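Putative exported protein (Peptoclostridium difficile, PDB 5TTA) is of unknown function but is probably exported, and carries a domain of the uncharacterised DUF5780 family within the E-set clan. Local coordinates at residues 81-84 / 85-89; 237-240 / 241-244. All blocks are in the same frame, centred on the assembly; numbering follows the deposited sequence.

Two short-range contacts meet at one margin of the fold, their centres about 9 Å apart. Interaction 1 is the partly buried hairpin turn that joins strands 72-82 and 88-89; interaction 2, more exposed, is the start of helix 240-244. Both depend on a side-chain oxygen that takes up backbone N-H groups, a carboxylate in the turn and a hydroxyl at the helix start. Apolar contacts accompany each: aromatic and proline groups in interaction 1, aliphatic branches in interaction 2. The two are fastened together, although far apart in sequence, by a backbone hydrogen bond between V238 N and G86 O and by N240 ND2 bonding K84 O.

Interaction 1: 81-84 / 85-89; sequences AYDK and NGKPL
D83 OD1 accepts two backbone N-H groups, N85 N at 2.7 Å and K87 N at 3.0 Å, which approach from opposite faces of the carboxylate, each well above its plane. A first torsion of 79° folds the D83 carboxylate between its own backbone N and carbonyl carbon, and so back over the turn that follows; the bond to N85 N closes an Asx turn. The same residue anchors the hairpin with its main chain: D83 O takes G86 N at 3.1 Å to close a type I turn, while D83 N gives a nearly straight bond (161°) to K87 O. This is a type I turn with a G1 bulge, in which G86 takes the positive phi (78°). K87 runs alongside D83 through its CB and CG, but its ammonium group turns off to a salt bridge with E237. Further along, Y82 presents a ring edge to G86 O, CD2 lying 3.5 Å from that oxygen, and its CE2 meets P88 CB at 3.7 Å. L89 CD1 comes within 3.5 Å of D83 N on the face of the hairpin opposite Y82 and P88. With two N-H dipoles directed at one oxygen, the D83 carboxylate is probably stabilised in its ionised form, and its rotation is fixed with the turn.

Interaction 2: 237-240 / 241-244; sequences EVSN and SVLE
The flat groups that meet here are peptide units: the S239 carbonyl receives L243 N at its oxygen, 3.1 Å away, and the N240 carbonyl receives E244 N at 2.8 Å. The L243 side chain lies close to the first of these, CG being 3.5 Å from S239 O, and both CB and CG of E244 come to 3.3 Å from N240 O. S239 is the N-cap. Its first torsion of 78° swings OG toward the helix start, where it accepts V242 N at 3.2 Å along a nearly straight path (168°) and so satisfies an N-H of the first turn. One residue earlier, V238 CG1 fits between V242 CG1 and L243 CG, 3.6 Å from each; the V238 and V242 side chains cross at about a right angle. The contact of V238 with L243, from the residue before the N-cap to the fourth after it, forms a hydrophobic staple. Beyond the helix, L243 packs on Y82 of strand 72-82 and on Y205 and I207 of strand 205-215, and E244 OE1 bonds Y205 OH, which seats helix 240-244 against the end of the antiparallel sheet.

Interaction 1: 81-84 / 85-89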
ATOM      1  N   ALA A  81      12.727   9.808  29.472  1.00 15.83           N
ATOM      2  CA  ALA A  81      14.174   9.653  29.603  1.00 18.73           C
ATOM      3  C   ALA A  81      14.704  10.492  30.753  1.00 20.51           C
ATOM      4  O   ALA A  81      14.204  11.588  31.011  1.00 21.21           O
ATOM      5  CB  ALA A  81      14.888  10.059  28.290  1.00 17.39           C
ATOM      6  N   TYR A  82      15.741   9.979  31.429  1.00 14.25           N
ATOM      7  CA  TYR A  82      16.316  10.601  32.609  1.00 23.25           C
ATOM      8  C   TYR A  82      17.826  10.522  32.535  1.00 21.46           C
ATOM      9  O   TYR A  82      18.373   9.519  32.073  1.00 21.19           O
ATOM     10  CB  TYR A  82      15.829   9.906  33.908  1.00 21.39           C
ATOM     11  CG  TYR A  82      14.369  10.150  34.100  1.00 20.27           C
ATOM     12  CD1 TYR A  82      13.413   9.369  33.447  1.00 20.68           C
ATOM     13  CD2 TYR A  82      13.943  11.218  34.888  1.00 20.63           C
ATOM     14  CE1 TYR A  82      12.059   9.647  33.572  1.00 24.18           C
ATOM     15  CE2 TYR A  82      12.608  11.493  35.026  1.00 22.64           C
ATOM     16  CZ  TYR A  82      11.678  10.718  34.386  1.00 21.02           C
ATOM     17  OH  TYR A  82      10.363  11.033  34.552  1.00 34.29           O
ATOM     18  N   ASP A  83      18.497  11.563  33.050  1.00 19.97           N
ATOM     19  CA  ASP A  83      19.953  11.528  33.200  1.00 23.39           C
ATOM     20  C   ASP A  83      20.359  10.706  34.425  1.00 23.33           C
ATOM     21  O   ASP A  83      19.527  10.151  35.156  1.00 21.97           O
ATOM     22  CB  ASP A  83      20.554  12.946  33.223  1.00 23.89           C
ATOM     23  CG  ASP A  83      20.415  13.673  34.578  1.00 30.86           C
ATOM     24  OD1 ASP A  83      19.902  13.119  35.587  1.00 23.92           O
ATOM     25  OD2 ASP A  83      20.832  14.846  34.638  1.00 35.57           O
ATOM     26  N   LYS A  84      21.674  10.638  34.665  1.00 23.16           N
ATOM     27  CA  LYS A  84      22.195   9.766  35.710  1.00 26.71           C
ATOM     28  C   LYS A  84      21.758  10.200  37.106  1.00 29.08           C
ATOM     29  O   LYS A  84      21.860   9.402  38.041  1.00 28.75           O
ATOM     30  CB  LYS A  84      23.720   9.722  35.645  1.00 31.97           C
ATOM     31  CG  LYS A  84      24.388  11.035  35.993  1.00 36.45           C
ATOM     32  CD  LYS A  84      25.874  11.027  35.667  1.00 47.83           C
ATOM     33  CE  LYS A  84      26.551  12.285  36.217  1.00 55.25           C
ATOM     34  NZ  LYS A  84      28.028  12.302  36.010  1.00 64.66           N
ATOM     35  N   ASN A  85      21.273  11.435  37.256  1.00 23.12           N
ATOM     36  CA  ASN A  85      20.860  11.965  38.548  1.00 22.04           C
ATOM     37  C   ASN A  85      19.343  12.028  38.713  1.00 26.11           C
ATOM     38  O   ASN A  85      18.859  12.654  39.677  1.00 26.90           O
ATOM     39  CB  ASN A  85      21.477  13.352  38.757  1.00 24.06           C
ATOM     40  CG  ASN A  85      23.003  13.307  38.802  1.00 32.22           C
ATOM     41  OD1 ASN A  85      23.590  12.470  39.486  1.00 33.49           O
ATOM     42  ND2 ASN A  85      23.648  14.203  38.053  1.00 32.07           N
ATOM     43  N   GLY A  86      18.586  11.366  37.837  1.00 22.79           N
ATOM     44  CA  GLY A  86      17.137  11.349  37.951  1.00 25.11           C
ATOM     45  C   GLY A  86      16.432  12.595  37.461  1.00 28.56           C
ATOM     46  O   GLY A  86      15.231  12.758  37.738  1.00 24.49           O
ATOM     47  N   LYS A  87      17.142  13.505  36.771  1.00 21.03           N
ATOM     48  CA  LYS A  87      16.483  14.649  36.147  1.00 20.36           C
ATOM     49  C   LYS A  87      15.873  14.259  34.801  1.00 24.46           C
ATOM     50  O   LYS A  87      16.501  13.554  34.009  1.00 23.99           O
ATOM     51  CB  LYS A  87      17.473  15.800  35.943  1.00 35.59           C
ATOM     52  CG  LYS A  87      18.225  16.237  37.202  1.00 50.24           C
ATOM     53  CD  LYS A  87      17.351  17.090  38.124  1.00 56.20           C
ATOM     54  CE  LYS A  87      18.191  18.046  38.972  1.00 56.14           C
ATOM     55  NZ  LYS A  87      18.858  17.358  40.116  1.00 58.19           N
ATOM     56  N   PRO A  88      14.662  14.715  34.509  1.00 22.60           N
ATOM     57  CA  PRO A  88      14.037  14.387  33.224  1.00 21.28           C
ATOM     58  C   PRO A  88      14.674  15.139  32.057  1.00 23.96           C
ATOM     59  O   PRO A  88      15.081  16.300  32.174  1.00 22.15           O
ATOM     60  CB  PRO A  88      12.576  14.813  33.426  1.00 23.13           C
ATOM     61  CG  PRO A  88      12.665  15.948  34.444  1.00 29.56           C
ATOM     62  CD  PRO A  88      13.824  15.592  35.354  1.00 30.34           C
ATOM     63  N   LEU A  89      14.729  14.470  30.908  1.00 16.06           N
ATOM     64  CA  LEU A  89      15.387  15.011  29.716  1.00 21.58           C
ATOM     65  C   LEU A  89      14.381  15.206  28.596  1.00 23.31           C
ATOM     66  O   LEU A  89      13.568  14.310  28.324  1.00 23.11           O
ATOM     67  CB  LEU A  89      16.511  14.088  29.228  1.00 20.33           C
ATOM     68  CG  LEU A  89      17.676  13.936  30.197  1.00 22.59           C
ATOM     69  CD1 LEU A  89      18.578  12.790  29.727  1.00 29.14           C
ATOM     70  CD2 LEU A  89      18.435  15.232  30.260  1.00 29.65           C
TER
HETATM   71  O   HOH W   1      11.710  12.624  29.707  1.00 16.73           O
HETATM   72  O   HOH W   2      22.251  15.999  37.088  1.00 36.39           O

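Interaction 2: 237-240 / 241-244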
ATOM      1  N   GLU A 237      11.273  15.084  38.257  1.00 29.67           N
ATOM      2  CA  GLU A 237      12.426  14.399  38.830  1.00 37.23           C
ATOM      3  C   GLU A 237      11.990  13.096  39.510  1.00 33.06           C
ATOM      4  O   GLU A 237      10.903  13.002  40.080  1.00 33.94           O
ATOM      5  CB  GLU A 237      13.137  15.324  39.829  1.00 39.33           C
ATOM      6  CG  GLU A 237      14.552  14.884  40.196  1.00 52.86           C
ATOM      7  CD  GLU A 237      15.358  15.958  40.920  1.00 65.47           C
ATOM      8  OE1 GLU A 237      14.875  17.106  41.037  1.00 66.01           O
ATOM      9  OE2 GLU A 237      16.481  15.647  41.376  1.00 67.47           O
ATOM     10  N   VAL A 238      12.848  12.079  39.430  1.00 29.69           N
ATOM     11  CA  VAL A 238      12.567  10.735  39.936  1.00 29.48           C
ATOM     12  C   VAL A 238      13.790  10.254  40.705  1.00 32.26           C
ATOM     13  O   VAL A 238      14.923  10.532  40.303  1.00 27.36           O
ATOM     14  CB  VAL A 238      12.248   9.756  38.790  1.00 26.07           C
ATOM     15  CG1 VAL A 238      12.096   8.310  39.325  1.00 22.15           C
ATOM     16  CG2 VAL A 238      10.998  10.184  38.041  1.00 26.45           C
ATOM     17  N   SER A 239      13.570   9.526  41.802  1.00 24.03           N
ATOM     18  CA  SER A 239      14.693   9.089  42.624  1.00 26.33           C
ATOM     19  C   SER A 239      15.497   7.998  41.909  1.00 27.97           C
ATOM     20  O   SER A 239      15.010   7.300  41.008  1.00 23.33           O
ATOM     21  CB  SER A 239      14.215   8.584  43.991  1.00 33.97           C
ATOM     22  OG  SER A 239      13.692   7.267  43.895  1.00 29.07           O
ATOM     23  N   ASN A 240      16.769   7.878  42.296  1.00 36.47           N
ATOM     24  CA  ASN A 240      17.609   6.886  41.634  1.00 48.63           C
ATOM     25  C   ASN A 240      17.164   5.477  41.983  1.00 38.45           C
ATOM     26  O   ASN A 240      17.267   4.579  41.145  1.00 37.25           O
ATOM     27  CB  ASN A 240      19.083   7.095  41.987  1.00 53.12           C
ATOM     28  CG  ASN A 240      19.741   8.147  41.110  1.00 52.29           C
ATOM     29  OD1 ASN A 240      19.759   9.332  41.445  1.00 52.84           O
ATOM     30  ND2 ASN A 240      20.262   7.720  39.966  1.00 54.82           N
ATOM     31  N   SER A 241      16.618   5.284  43.184  1.00 40.82           N
ATOM     32  CA  SER A 241      16.122   3.966  43.577  1.00 42.38           C
ATOM     33  C   SER A 241      14.959   3.524  42.704  1.00 29.56           C
ATOM     34  O   SER A 241      14.916   2.374  42.246  1.00 33.40           O
ATOM     35  CB  SER A 241      15.697   3.969  45.042  1.00 43.55           C
ATOM     36  OG  SER A 241      14.945   2.802  45.298  1.00 52.11           O
ATOM     37  N   VAL A 242      14.002   4.426  42.463  1.00 24.11           N
ATOM     38  CA  VAL A 242      12.896   4.124  41.556  1.00 23.06           C
ATOM     39  C   VAL A 242      13.415   3.811  40.149  1.00 25.53           C
ATOM     40  O   VAL A 242      13.010   2.816  39.531  1.00 21.07           O
ATOM     41  CB  VAL A 242      11.882   5.276  41.539  1.00 23.05           C
ATOM     42  CG1 VAL A 242      10.898   5.085  40.395  1.00 21.85           C
ATOM     43  CG2 VAL A 242      11.106   5.339  42.919  1.00 26.56           C
ATOM     44  N   LEU A 243      14.301   4.661  39.608  1.00 23.41           N
ATOM     45  CA  LEU A 243      14.783   4.410  38.249  1.00 21.94           C
ATOM     46  C   LEU A 243      15.554   3.095  38.167  1.00 21.72           C
ATOM     47  O   LEU A 243      15.324   2.290  37.255  1.00 24.77           O
ATOM     48  CB  LEU A 243      15.635   5.573  37.756  1.00 23.91           C
ATOM     49  CG  LEU A 243      14.862   6.887  37.583  1.00 23.78           C
ATOM     50  CD1 LEU A 243      15.820   8.055  37.357  1.00 31.50           C
ATOM     51  CD2 LEU A 243      13.856   6.789  36.456  1.00 22.14           C
ATOM     52  N   GLU A 244      16.462   2.858  39.113  1.00 24.67           N
ATOM     53  CA  GLU A 244      17.271   1.643  39.066  1.00 36.34           C
ATOM     54  C   GLU A 244      16.425   0.383  39.151  1.00 38.05           C
ATOM     55  O   GLU A 244      16.762  -0.626  38.529  1.00 35.22           O
ATOM     56  CB  GLU A 244      18.307   1.643  40.188  1.00 35.30           C
ATOM     57  CG  GLU A 244      19.524   2.529  39.928  1.00 45.50           C
ATOM     58  CD  GLU A 244      20.483   1.932  38.895  1.00 55.80           C
ATOM     59  OE1 GLU A 244      21.119   2.704  38.140  1.00 53.41           O
ATOM     60  OE2 GLU A 244      20.602   0.687  38.845  1.00 56.96           O
TER